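Local structure of beta-lactamase-related domain-containing protein (Bacteroides dorei DSM 17855, 5TGF) at residues V54-A59 with F305-V310; L87-G92 with A128-L133; Q102-T107 with Q153-M158; S184-V189 with G201-T206; G250-K255 with W270-D275. The protein is of unestablished substrate but probably acts as a serine hydrolase related to beta-lactamases and penicillin-binding proteins, and can bind calcium. One frame throughout, in Å; residues are numbered along the deposited sequence.

Contact 1: V54-A59 with F305-V310; sequences VYVASA and FFIAHV
V54 and I307 meet tip to tip where short strand 54-55 passes the end of strand 302-307, a strand of the six-stranded antiparallel sheet of this beta-lactamase fold. CD1 of I307 lies 3.7 Å from CB of V54 and also packs on CG2 of the valine. I307 reaches this far because CG1 stands anti to the backbone N (chi1 -165°) and the chain continues extended to CD1. The other V54 methyl, CG1, turns to H309, 4.0 Å from its CB. V56 presents CG1 to I307 CG1 at 3.9 Å; the same methyl comes up to the edge of the F305 ring, 4.4 Å from CZ. No direct hydrogen bond joins the segments. Instead, one water donates to Y55 O (2.9 Å) and to A308 O (2.7 Å). Further out, strand 54-55 pairs with strand 204-205, while F305 stacks on Y210 and packs against helix 207-218. The chain beyond V56 turns into an SxxK-like sequence, where S58 OG is hydrogen-bonded to K61 NZ and Y147 OH, consistent with the active serine of this family. The H309 ring is fixed from two sides: NE2 is hydrogen-bonded to H195 NE2, and ND1 donates to V310 O (N-H...O 152°). H309 CD2 lies 3.4 Å from Y55 O, which is near the ring plane.

Contact 2: L87-G92 with A128-L133; sequences LPQFRG and AVTEIL
L133 lays its CD1 over the middle of one face of the F90 ring, a CH-pi contact that joins the 3-10 turn 88-90 to helix 125-133 in the helical part of the beta-lactamase fold. The methyl is 3.9 Å from the F90 ring centroid and only 12° off the ring normal; the two side chains run past each other in opposite directions. V129 takes the ring differently. It crosses F90 at about a right angle and puts CG1 into the ring plane at the edge, 3.4 Å from CE1, a tight fit. V129 can do so because CG1 stands anti to its backbone N (chi1 167°), reaching out from the helix. The same methyl lies 4.2 Å from L87 CD1, so it meets both F90 and L87. On the more exposed side Q89 extends across L133: its NE2 lies 3.7 Å from L133 CD2, and its backbone O lies equally close, 3.7 Å from that methyl. T130 OG1, 3.9 Å from Q89 OE1, is instead bonded to D126 O within its own helix. K95 NZ is bonded to L133 O, and the F90 side chain touches K95, while V161 of helix 150-163 backs L87. The turn that carries F90 is closed by F90 N donating to L87 O at 2.9 Å.

Contact 3: Q102-T107 with Q153-M158; sequences QLLSHT and QIAGRM
The backbones draw nearest at L103 and A155, CA to CA 6.2 Å, where helix 100-103 ends in a type I turn (L103 to H106) beside the middle of helix 150-163. The contact is wholly apolar and buried, and L103 carries most of it. Its CD1 drops between three groups of the longer helix: I154 CG2 at 3.7 Å, A155 N also at 3.7 Å, and the selenium of M158 at 3.8 Å. L103 crosses I154 at about a right angle and meets CG2, which stands anti to the backbone N; CG1 is anti to the carbonyl carbon. M158, a selenomethionine, is bent at its last torsion (chi3 74°), and its SE meets the same leucine methyl beside I154 CG2. A155 offers just a methyl, and that small group is met twice: by L103 CB at 4.1 Å and by L104 CD2 at 3.9 Å. L104 meets it roughly at right angles to the approach of L103. Past the turn the chain is tied back by T107 N donating to Q102 O at 3.1 Å. Around this core V83 of helix 83-86 touches L103, I154 and M158, and I68 of helix 60-74 touches both L104 and A155. M158 comes about 4 Å, side chain to side chain, from L77, a residue of the calcium site, which is empty in this chain, and H106 turns its ring to Y147 and K61, linking the turn to the SxxK-like region.

Contact 4: S184-V189 with G201-T206; sequences SHFAPV and GGLCTT
S184 OG is gripped by two groups: it accepts a hydrogen bond from T205 OG1 at 2.7 Å and is bonded to the carboxylate of D209. One residue on, the backbones pair. H185 N donates to C204 O at 3.0 Å, and C204 N donates to H185 O at 2.8 Å with an almost straight N-H...O (178°). This is a single antiparallel bridge, a hydrogen-bonded pair, which lays the loop 184-189 along strand 204-205, the partner of strand 54-55 in a small two-stranded sheet. S184 CA adds a C-H...O contact to C204 O at 3.2 Å. F186 turns its ring under L203, whose CD1 stands over the centre of one face, 4.0 Å from the centroid and 8° off the normal. F171 and F167 meet the same ring edge-to-face. H185 folds back over C204, since its CG lies between the backbone N and carbonyl carbon (chi1 46°), and CE1 comes within 3.5 Å of C204 CB at an oblique angle. The imidazole is held at both nitrogens: NE2 by K53 NZ, and ND1 by a water in the ring plane at 3.0 Å, which also reaches G202 O at 2.8 Å.

Contact 5: G250-K255 with W270-D275; sequences GEYVEK and WRELVD
Y252 and W270 form the tight part of this contact, between the start of helix 252-257 and edge strand 270-274. Y252 CB rests over the six-membered ring of the indole, 3.9 Å from its centroid and 16° off the normal. With its CG anti to the backbone N, the tyrosine ring reaches out over the indole, tipping its edge toward the face of the five-membered ring, centroids 4.8 Å apart and planes at 50°. V253 fills in alongside, its CG2 3.7 Å from W270 CE3. Beyond the indole, Y252 OH donates to E272 OE2 at 2.7 Å, meeting that oxygen on its anti side and 32° out of the carboxylate plane. The E272 carboxylate is densely bonded: S285 OG also reaches OE2, and Y293 OH and Q283 NE2 share OE1, which would probably steady its negative charge. E272 O, 3.8 Å from V253 CG1, is buried by the contact and has no polar partner. Residues 250-251 are looser: the bond G250 N to E254 OE1 is weak. K255, though exposed, makes a cation-pi contact with Y324. A glycerol, probably from the crystallisation liquor, lies beside W270, bonded to E251 OE1 and Y252 N. Strand 270-274 is an outermost strand of the six-stranded sheet; E272 and L273 form a classic beta bulge opposite Q283 of strand 281-285, while Y265 and P287 pack on W270.

How the contacts relate
Contacts 1 and 4 are neighbours, their centres about 10 Å apart: the bonds V54 N to T205 O (2.8 Å) and V56 N to L203 O (3.0 Å) join strands 54-55 and 204-205. Contacts 2 and 3 share the helical side, with V129 CG2 packed on R157 CB at 3.7 Å, and their segments alternate along the chain. Contacts 1 and 5 lie at different strands of the six-stranded sheet, centres about 19 Å apart. The probable active site, the SxxK-like region, starts within contact 1; W270 of contact 5 touches it, and L104 and F186 of contacts 3 and 4 lie near it. Contact 2 is remote, its centre about 31 Å from that of contact 1.

Contact 1: V54-A59 with F305-V310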
# COMPACT_ATOMS: atom_id res chain seq x y z
N VAL A 54 4.69 -11.76 -8.42
CA VAL A 54 5.75 -10.80 -8.17
C VAL A 54 5.68 -10.36 -6.71
O VAL A 54 4.59 -10.09 -6.18
CB VAL A 54 5.62 -9.56 -9.09
CG1 VAL A 54 6.80 -8.63 -8.86
CG2 VAL A 54 5.55 -9.93 -10.56
N TYR A 55 6.84 -10.24 -6.08
CA TYR A 55 6.94 -9.57 -4.77
C TYR A 55 6.89 -8.05 -4.95
O TYR A 55 7.77 -7.48 -5.57
CB TYR A 55 8.23 -9.96 -4.09
CG TYR A 55 8.19 -11.38 -3.59
CD1 TYR A 55 7.51 -11.69 -2.43
CD2 TYR A 55 8.78 -12.42 -4.32
CE1 TYR A 55 7.36 -13.01 -2.01
CE2 TYR A 55 8.67 -13.75 -3.89
CZ TYR A 55 7.92 -14.03 -2.77
OH TYR A 55 7.79 -15.31 -2.28
N VAL A 56 5.80 -7.44 -4.50
CA VAL A 56 5.51 -6.01 -4.85
C VAL A 56 5.77 -5.03 -3.72
O VAL A 56 5.50 -3.80 -3.83
CB VAL A 56 4.05 -5.84 -5.32
CG1 VAL A 56 3.83 -6.64 -6.60
CG2 VAL A 56 3.06 -6.23 -4.25
N ALA A 57 6.35 -5.54 -2.64
CA ALA A 57 6.78 -4.67 -1.53
C ALA A 57 5.66 -3.77 -1.02
O ALA A 57 4.58 -4.28 -0.73
CB ALA A 57 8.01 -3.90 -1.96
N SER A 58 5.86 -2.46 -0.98
CA SER A 58 4.88 -1.57 -0.35
C SER A 58 3.56 -1.46 -1.08
O SER A 58 2.63 -0.90 -0.52
CB SER A 58 5.43 -0.18 -0.13
OG SER A 58 6.51 -0.26 0.77
N ALA A 59 3.45 -2.02 -2.28
CA ALA A 59 2.11 -2.12 -2.88
C ALA A 59 1.14 -2.88 -2.00
O ALA A 59 -0.07 -2.64 -2.04
CB ALA A 59 2.17 -2.67 -4.30
N PHE A 305 -2.88 -0.69 -12.59
CA PHE A 305 -1.78 -1.32 -11.86
C PHE A 305 -0.71 -1.67 -12.86
O PHE A 305 -0.98 -2.32 -13.88
CB PHE A 305 -2.28 -2.56 -11.13
CG PHE A 305 -1.22 -3.25 -10.30
CD1 PHE A 305 -0.36 -2.51 -9.49
CD2 PHE A 305 -1.21 -4.63 -10.19
CE1 PHE A 305 0.55 -3.12 -8.65
CE2 PHE A 305 -0.29 -5.26 -9.37
CZ PHE A 305 0.61 -4.51 -8.61
N PHE A 306 0.51 -1.20 -12.59
CA PHE A 306 1.71 -1.70 -13.28
C PHE A 306 2.48 -2.59 -12.31
O PHE A 306 2.85 -2.16 -11.17
CB PHE A 306 2.58 -0.53 -13.75
CG PHE A 306 3.94 -0.93 -14.26
CD1 PHE A 306 4.09 -1.51 -15.53
CD2 PHE A 306 5.08 -0.67 -13.52
CE1 PHE A 306 5.36 -1.81 -16.02
CE2 PHE A 306 6.32 -0.99 -13.99
CZ PHE A 306 6.47 -1.60 -15.24
N ILE A 307 2.76 -3.83 -12.74
CA ILE A 307 3.49 -4.80 -11.91
C ILE A 307 4.81 -5.18 -12.60
O ILE A 307 4.87 -5.42 -13.82
CB ILE A 307 2.64 -6.02 -11.56
CG1 ILE A 307 3.26 -6.82 -10.43
CG2 ILE A 307 2.38 -6.89 -12.79
CD1 ILE A 307 2.38 -7.99 -9.96
N ALA A 308 5.87 -5.18 -11.80
CA ALA A 308 7.21 -5.43 -12.23
C ALA A 308 8.13 -5.38 -11.01
O ALA A 308 7.70 -4.95 -9.94
CB ALA A 308 7.65 -4.39 -13.26
N HIS A 309 9.36 -5.83 -11.19
CA HIS A 309 10.37 -5.81 -10.12
C HIS A 309 11.70 -5.39 -10.74
O HIS A 309 12.28 -6.09 -11.56
CB HIS A 309 10.49 -7.16 -9.40
CG HIS A 309 11.28 -7.10 -8.13
ND1 HIS A 309 12.61 -6.70 -8.09
CD2 HIS A 309 10.92 -7.30 -6.84
CE1 HIS A 309 13.02 -6.67 -6.83
NE2 HIS A 309 12.01 -7.01 -6.05
N VAL A 310 12.19 -4.24 -10.34
CA VAL A 310 13.45 -3.66 -10.89
C VAL A 310 14.60 -4.65 -10.72
O VAL A 310 14.64 -5.46 -9.76
CB VAL A 310 13.76 -2.27 -10.23
CG1 VAL A 310 14.27 -2.49 -8.80
CG2 VAL A 310 14.73 -1.44 -11.04
O HOH W 1 7.76 -5.16 -7.24

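Contact 2: L87-G92 with A128-L133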
# COMPACT_ATOMS: atom_id res chain seq x y z
N LEU A 87 -3.46 -5.38 23.06
CA LEU A 87 -2.20 -6.08 23.34
C LEU A 87 -1.67 -5.67 24.72
O LEU A 87 -0.85 -4.76 24.84
CB LEU A 87 -1.13 -5.79 22.28
CG LEU A 87 -1.57 -5.90 20.82
CD1 LEU A 87 -0.41 -5.60 19.86
CD2 LEU A 87 -2.10 -7.30 20.58
N PRO A 88 -2.15 -6.35 25.78
CA PRO A 88 -1.87 -5.85 27.13
C PRO A 88 -0.39 -5.89 27.53
O PRO A 88 -0.01 -5.16 28.46
CB PRO A 88 -2.74 -6.73 28.04
CG PRO A 88 -3.07 -7.94 27.23
CD PRO A 88 -3.10 -7.48 25.80
N GLN A 89 0.45 -6.62 26.82
CA GLN A 89 1.86 -6.54 27.07
C GLN A 89 2.44 -5.14 26.81
O GLN A 89 3.55 -4.86 27.25
CB GLN A 89 2.65 -7.64 26.30
CG GLN A 89 2.87 -7.40 24.81
CD GLN A 89 3.74 -8.46 24.11
OE1 GLN A 89 3.57 -8.73 22.91
NE2 GLN A 89 4.68 -9.05 24.85
N PHE A 90 1.69 -4.27 26.13
CA PHE A 90 2.15 -2.88 25.91
C PHE A 90 1.82 -1.90 27.05
O PHE A 90 2.24 -0.76 26.98
CB PHE A 90 1.57 -2.32 24.59
CG PHE A 90 2.31 -2.76 23.35
CD1 PHE A 90 2.22 -4.06 22.90
CD2 PHE A 90 3.10 -1.87 22.65
CE1 PHE A 90 2.92 -4.47 21.78
CE2 PHE A 90 3.79 -2.26 21.52
CZ PHE A 90 3.71 -3.56 21.09
N ARG A 91 1.05 -2.32 28.06
CA ARG A 91 0.74 -1.43 29.19
C ARG A 91 2.03 -1.17 29.97
O ARG A 91 2.84 -2.06 30.14
CB ARG A 91 -0.28 -2.06 30.15
CG ARG A 91 -1.72 -2.06 29.67
CD ARG A 91 -2.38 -0.68 29.80
NE ARG A 91 -3.81 -0.71 29.49
CZ ARG A 91 -4.59 0.36 29.33
NH1 ARG A 91 -4.08 1.60 29.43
NH2 ARG A 91 -5.88 0.20 29.05
N GLY A 92 2.24 0.08 30.36
CA GLY A 92 3.48 0.46 31.02
C GLY A 92 4.51 1.08 30.09
O GLY A 92 5.52 1.62 30.54
N ALA A 128 6.98 -11.08 16.06
CA ALA A 128 7.44 -9.76 15.56
C ALA A 128 7.20 -8.68 16.59
O ALA A 128 8.06 -7.85 16.82
CB ALA A 128 6.77 -9.38 14.26
N VAL A 129 6.01 -8.68 17.17
CA VAL A 129 5.60 -7.59 18.05
C VAL A 129 6.32 -7.60 19.41
O VAL A 129 6.58 -6.55 19.98
CB VAL A 129 4.06 -7.58 18.22
CG1 VAL A 129 3.67 -6.66 19.35
CG2 VAL A 129 3.40 -7.14 16.94
N THR A 130 6.65 -8.79 19.91
CA THR A 130 7.54 -8.92 21.07
C THR A 130 8.89 -8.25 20.87
O THR A 130 9.38 -7.54 21.75
CB THR A 130 7.76 -10.40 21.44
OG1 THR A 130 6.48 -11.00 21.69
CG2 THR A 130 8.62 -10.52 22.72
N GLU A 131 9.50 -8.42 19.71
CA GLU A 131 10.76 -7.73 19.43
C GLU A 131 10.57 -6.21 19.27
O GLU A 131 11.37 -5.42 19.80
CB GLU A 131 11.45 -8.29 18.21
CG GLU A 131 12.77 -7.56 17.92
CD GLU A 131 13.77 -8.37 17.14
OE1 GLU A 131 13.38 -9.44 16.60
OE2 GLU A 131 14.95 -7.94 17.05
N ILE A 132 9.49 -5.80 18.62
CA ILE A 132 9.24 -4.37 18.45
C ILE A 132 8.98 -3.68 19.81
O ILE A 132 9.36 -2.53 20.01
CB ILE A 132 8.09 -4.12 17.45
CG1 ILE A 132 8.48 -4.65 16.07
CG2 ILE A 132 7.70 -2.63 17.43
CD1 ILE A 132 7.28 -4.94 15.20
N LEU A 133 8.38 -4.41 20.74
CA LEU A 133 8.04 -3.86 22.06
C LEU A 133 9.29 -3.35 22.79
O LEU A 133 9.21 -2.38 23.50
CB LEU A 133 7.30 -4.91 22.90
CG LEU A 133 7.03 -4.57 24.38
CD1 LEU A 133 6.18 -3.31 24.51
CD2 LEU A 133 6.36 -5.73 25.07

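Contact 3: Q102-T107 with Q153-M158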
# COMPACT_ATOMS: atom_id res chain seq x y z
N GLN A 102 -2.83 5.63 13.75
CA GLN A 102 -1.48 6.24 13.74
C GLN A 102 -0.44 5.25 13.24
O GLN A 102 0.51 5.64 12.53
CB GLN A 102 -1.07 6.76 15.11
CG GLN A 102 -1.88 8.00 15.50
CD GLN A 102 -1.70 8.46 16.95
OE1 GLN A 102 -1.42 7.68 17.85
NE2 GLN A 102 -1.94 9.74 17.16
N LEU A 103 -0.61 4.00 13.63
CA LEU A 103 0.25 2.93 13.12
C LEU A 103 0.22 2.89 11.59
O LEU A 103 1.25 2.81 10.95
CB LEU A 103 -0.15 1.56 13.72
CG LEU A 103 0.02 1.39 15.24
CD1 LEU A 103 -0.70 0.14 15.76
CD2 LEU A 103 1.48 1.37 15.66
N LEU A 104 -0.98 2.98 11.02
CA LEU A 104 -1.16 2.76 9.59
C LEU A 104 -0.92 4.01 8.75
O LEU A 104 -1.15 3.98 7.55
CB LEU A 104 -2.56 2.22 9.33
CG LEU A 104 -2.85 0.81 9.82
CD1 LEU A 104 -4.34 0.54 9.87
CD2 LEU A 104 -2.18 -0.21 8.93
N SER A 105 -0.61 5.14 9.39
CA SER A 105 -0.41 6.40 8.69
C SER A 105 1.02 6.92 8.84
O SER A 105 1.31 8.04 8.44
CB SER A 105 -1.39 7.45 9.19
OG SER A 105 -1.18 7.74 10.57
N HIS A 106 1.93 6.08 9.36
CA HIS A 106 3.31 6.43 9.55
C HIS A 106 3.51 7.59 10.53
O HIS A 106 4.43 8.39 10.36
CB HIS A 106 3.98 6.71 8.22
CG HIS A 106 3.86 5.56 7.28
ND1 HIS A 106 4.40 4.32 7.56
CD2 HIS A 106 3.18 5.42 6.12
CE1 HIS A 106 4.07 3.48 6.60
NE2 HIS A 106 3.37 4.14 5.69
N THR A 107 2.54 7.77 11.44
CA THR A 107 2.60 8.88 12.39
C THR A 107 2.69 8.36 13.84
O THR A 107 2.52 9.13 14.77
CB THR A 107 1.43 9.86 12.26
OG1 THR A 107 0.18 9.18 12.40
CG2 THR A 107 1.47 10.55 10.92
N GLN A 153 3.25 -3.88 11.67
CA GLN A 153 3.26 -5.20 12.33
C GLN A 153 2.38 -5.21 13.55
O GLN A 153 1.64 -6.15 13.78
CB GLN A 153 4.67 -5.65 12.73
CG GLN A 153 5.67 -5.70 11.61
CD GLN A 153 5.42 -6.84 10.66
OE1 GLN A 153 4.63 -6.73 9.72
NE2 GLN A 153 6.11 -7.95 10.90
N ILE A 154 2.46 -4.14 14.33
CA ILE A 154 1.62 -3.99 15.52
C ILE A 154 0.15 -3.90 15.12
O ILE A 154 -0.69 -4.60 15.71
CB ILE A 154 2.01 -2.76 16.33
CG1 ILE A 154 3.49 -2.84 16.77
CG2 ILE A 154 1.11 -2.58 17.53
CD1 ILE A 154 3.89 -1.65 17.61
N ALA A 155 -0.16 -3.08 14.11
CA ALA A 155 -1.52 -2.97 13.59
C ALA A 155 -2.08 -4.32 13.18
O ALA A 155 -3.22 -4.67 13.53
CB ALA A 155 -1.59 -1.99 12.40
N GLY A 156 -1.29 -5.08 12.43
CA GLY A 156 -1.68 -6.40 12.03
C GLY A 156 -1.97 -7.33 13.22
O GLY A 156 -2.90 -8.13 13.17
N ARG A 157 -1.13 -7.27 14.26
CA ARG A 157 -1.31 -8.10 15.44
C ARG A 157 -2.60 -7.73 16.19
O ARG A 157 -3.26 -8.61 16.75
CB ARG A 157 -0.11 -7.98 16.37
CG ARG A 157 -0.16 -8.85 17.62
CD ARG A 157 -0.19 -10.31 17.33
NE ARG A 157 -0.43 -11.08 18.57
CZ ARG A 157 -1.17 -12.17 18.66
NH1 ARG A 157 -1.74 -12.72 17.60
NH2 ARG A 157 -1.34 -12.74 19.85
N MSE A 158 -2.98 -6.46 16.18
CA MSE A 158 -4.20 -6.06 16.86
C MSE A 158 -5.40 -6.70 16.15
O MSE A 158 -6.33 -7.19 16.82
CB MSE A 158 -4.38 -4.56 16.95
CG MSE A 158 -3.35 -3.83 17.81
SE MSE A 158 -3.36 -1.90 17.49
CE MSE A 158 -5.01 -1.31 18.38

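Contact 4: S184-V189 with G201-T206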
# COMPACT_ATOMS: atom_id res chain seq x y z
N SER A 184 -2.17 -14.74 -4.39
CA SER A 184 -1.61 -13.72 -3.53
C SER A 184 -1.33 -14.22 -2.12
O SER A 184 -2.08 -15.04 -1.59
CB SER A 184 -2.53 -12.51 -3.47
OG SER A 184 -2.65 -11.92 -4.74
N HIS A 185 -0.28 -13.70 -1.48
CA HIS A 185 -0.03 -13.96 -0.05
C HIS A 185 0.98 -12.97 0.54
O HIS A 185 1.86 -12.48 -0.18
CB HIS A 185 0.49 -15.37 0.20
CG HIS A 185 1.58 -15.80 -0.72
ND1 HIS A 185 2.89 -15.41 -0.54
CD2 HIS A 185 1.56 -16.56 -1.84
CE1 HIS A 185 3.63 -15.94 -1.49
NE2 HIS A 185 2.84 -16.60 -2.32
N PHE A 186 0.81 -12.65 1.82
CA PHE A 186 1.76 -11.85 2.61
C PHE A 186 2.85 -12.69 3.27
O PHE A 186 3.93 -12.18 3.57
CB PHE A 186 1.01 -11.08 3.70
CG PHE A 186 0.22 -9.90 3.19
CD1 PHE A 186 0.81 -8.65 3.06
CD2 PHE A 186 -1.14 -10.04 2.86
CE1 PHE A 186 0.04 -7.54 2.68
CE2 PHE A 186 -1.89 -8.94 2.45
CZ PHE A 186 -1.30 -7.70 2.35
N ALA A 187 2.54 -13.96 3.53
CA ALA A 187 3.46 -14.90 4.18
C ALA A 187 3.37 -16.22 3.44
O ALA A 187 2.31 -16.54 2.88
CB ALA A 187 3.05 -15.10 5.63
N PRO A 188 4.46 -17.02 3.46
CA PRO A 188 5.74 -16.69 4.10
C PRO A 188 6.48 -15.55 3.41
O PRO A 188 6.32 -15.32 2.19
CB PRO A 188 6.54 -17.99 3.99
CG PRO A 188 5.98 -18.69 2.81
CD PRO A 188 4.53 -18.28 2.69
N VAL A 189 7.25 -14.85 4.22
CA VAL A 189 8.00 -13.66 3.81
C VAL A 189 9.25 -14.08 3.05
O VAL A 189 10.01 -14.90 3.54
CB VAL A 189 8.36 -12.86 5.07
CG1 VAL A 189 9.22 -11.65 4.77
CG2 VAL A 189 7.09 -12.44 5.77
N GLY A 201 5.81 -4.90 3.50
CA GLY A 201 6.53 -5.27 2.32
C GLY A 201 6.46 -6.71 1.87
O GLY A 201 7.11 -7.04 0.90
N GLY A 202 5.59 -7.54 2.48
CA GLY A 202 5.63 -8.96 2.20
C GLY A 202 4.84 -9.48 1.01
O GLY A 202 5.05 -10.63 0.59
N LEU A 203 3.89 -8.68 0.52
CA LEU A 203 2.90 -9.14 -0.45
C LEU A 203 3.51 -9.65 -1.75
O LEU A 203 4.36 -8.98 -2.40
CB LEU A 203 1.86 -8.04 -0.75
CG LEU A 203 0.75 -8.49 -1.72
CD1 LEU A 203 -0.12 -9.59 -1.12
CD2 LEU A 203 -0.15 -7.34 -2.12
N CYS A 204 3.14 -10.88 -2.09
CA CYS A 204 3.37 -11.47 -3.40
C CYS A 204 2.00 -11.54 -4.10
O CYS A 204 1.05 -12.00 -3.50
CB CYS A 204 3.94 -12.87 -3.21
SG CYS A 204 4.54 -13.63 -4.74
N THR A 205 1.92 -11.03 -5.34
CA THR A 205 0.65 -10.96 -6.06
C THR A 205 0.85 -11.00 -7.58
O THR A 205 1.93 -11.26 -8.07
CB THR A 205 -0.16 -9.73 -5.60
OG1 THR A 205 -1.54 -9.86 -6.00
CG2 THR A 205 0.41 -8.45 -6.11
N THR A 206 -0.24 -10.84 -8.31
CA THR A 206 -0.20 -10.83 -9.77
C THR A 206 -0.96 -9.61 -10.26
O THR A 206 -1.75 -9.02 -9.50
CB THR A 206 -0.87 -12.10 -10.34
OG1 THR A 206 -2.24 -12.13 -9.94
CG2 THR A 206 -0.20 -13.37 -9.81
O HOH W 2 4.77 -13.46 0.66

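Contact 5: G250-K255 with W270-D275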
# COMPACT_ATOMS: atom_id res chain seq x y z
N GLY A 250 10.59 16.75 1.13
CA GLY A 250 11.14 15.65 0.33
C GLY A 250 10.56 14.26 0.58
O GLY A 250 11.18 13.27 0.23
N GLU A 251 9.36 14.15 1.15
CA GLU A 251 8.70 12.84 1.18
C GLU A 251 8.14 12.56 -0.23
O GLU A 251 8.13 13.44 -1.10
CB GLU A 251 7.59 12.81 2.24
CG GLU A 251 8.05 13.14 3.65
CD GLU A 251 8.91 12.07 4.31
OE1 GLU A 251 9.00 10.92 3.84
OE2 GLU A 251 9.57 12.40 5.33
N TYR A 252 7.67 11.34 -0.43
CA TYR A 252 7.31 10.84 -1.76
C TYR A 252 6.37 11.73 -2.55
O TYR A 252 6.60 11.97 -3.73
CB TYR A 252 6.76 9.42 -1.65
CG TYR A 252 6.09 8.95 -2.92
CD1 TYR A 252 6.81 8.38 -3.98
CD2 TYR A 252 4.75 9.09 -3.05
CE1 TYR A 252 6.14 7.97 -5.12
CE2 TYR A 252 4.09 8.66 -4.17
CZ TYR A 252 4.79 8.16 -5.21
OH TYR A 252 4.04 7.87 -6.35
N VAL A 253 5.30 12.24 -1.93
CA VAL A 253 4.34 13.03 -2.70
C VAL A 253 4.97 14.34 -3.25
O VAL A 253 4.76 14.71 -4.44
CB VAL A 253 3.05 13.28 -1.89
CG1 VAL A 253 2.22 14.38 -2.49
CG2 VAL A 253 2.25 11.99 -1.75
N GLU A 254 5.76 15.01 -2.42
CA GLU A 254 6.44 16.25 -2.84
C GLU A 254 7.53 15.96 -3.87
O GLU A 254 7.57 16.59 -4.93
CB GLU A 254 7.06 17.02 -1.64
CG GLU A 254 7.91 18.26 -2.07
CD GLU A 254 8.80 18.83 -0.94
OE1 GLU A 254 8.33 18.87 0.21
OE2 GLU A 254 10.00 19.20 -1.16
N LYS A 255 8.30 14.91 -3.63
CA LYS A 255 9.43 14.55 -4.46
C LYS A 255 9.03 13.95 -5.80
O LYS A 255 9.61 14.27 -6.82
CB LYS A 255 10.34 13.57 -3.70
CG LYS A 255 11.63 13.28 -4.45
CD LYS A 255 12.70 12.73 -3.53
CE LYS A 255 13.79 12.08 -4.35
NZ LYS A 255 14.77 11.39 -3.48
N TRP A 270 -1.01 6.39 -0.09
CA TRP A 270 -0.67 7.79 -0.31
C TRP A 270 -1.83 8.53 -0.94
O TRP A 270 -2.50 8.04 -1.89
CB TRP A 270 0.56 7.95 -1.25
CG TRP A 270 1.84 7.33 -0.75
CD1 TRP A 270 2.30 6.05 -0.97
CD2 TRP A 270 2.86 7.98 0.02
NE1 TRP A 270 3.49 5.86 -0.32
CE2 TRP A 270 3.85 7.03 0.29
CE3 TRP A 270 2.97 9.26 0.60
CZ2 TRP A 270 4.96 7.32 1.08
CZ3 TRP A 270 4.11 9.55 1.37
CH2 TRP A 270 5.07 8.60 1.59
N ARG A 271 -2.06 9.73 -0.42
CA ARG A 271 -2.93 10.73 -1.01
C ARG A 271 -2.15 11.62 -1.97
O ARG A 271 -1.53 12.59 -1.56
CB ARG A 271 -3.61 11.52 0.11
CG ARG A 271 -4.50 10.66 1.01
CD ARG A 271 -5.06 11.36 2.26
NE ARG A 271 -5.25 12.80 2.12
CZ ARG A 271 -6.40 13.46 2.00
NH1 ARG A 271 -7.57 12.84 1.89
NH2 ARG A 271 -6.36 14.76 1.94
N GLU A 272 -2.02 11.18 -3.21
CA GLU A 272 -1.09 11.82 -4.15
C GLU A 272 -1.63 13.18 -4.64
O GLU A 272 -0.88 14.14 -4.75
CB GLU A 272 -0.81 10.95 -5.37
CG GLU A 272 -0.03 9.68 -5.06
CD GLU A 272 0.42 8.94 -6.32
OE1 GLU A 272 -0.25 9.05 -7.36
OE2 GLU A 272 1.38 8.18 -6.23
N LEU A 273 -2.92 13.25 -4.97
CA LEU A 273 -3.52 14.52 -5.42
C LEU A 273 -4.76 14.79 -4.57
O LEU A 273 -5.65 13.90 -4.41
CB LEU A 273 -3.92 14.45 -6.89
CG LEU A 273 -2.85 14.04 -7.89
CD1 LEU A 273 -3.46 13.86 -9.30
CD2 LEU A 273 -1.76 15.10 -7.89
N VAL A 274 -4.87 16.04 -4.11
CA VAL A 274 -5.90 16.41 -3.16
C VAL A 274 -6.57 17.70 -3.59
O VAL A 274 -5.92 18.61 -4.13
CB VAL A 274 -5.29 16.53 -1.74
CG1 VAL A 274 -6.29 17.06 -0.74
CG2 VAL A 274 -4.82 15.17 -1.24
N ASP A 275 -7.89 17.74 -3.43
CA ASP A 275 -8.65 18.98 -3.64
C ASP A 275 -8.67 19.79 -2.32
O ASP A 275 -9.27 19.36 -1.34
CB ASP A 275 -10.07 18.65 -4.09
CG ASP A 275 -10.95 19.89 -4.25
OD1 ASP A 275 -10.63 20.73 -5.10
OD2 ASP A 275 -11.92 20.05 -3.46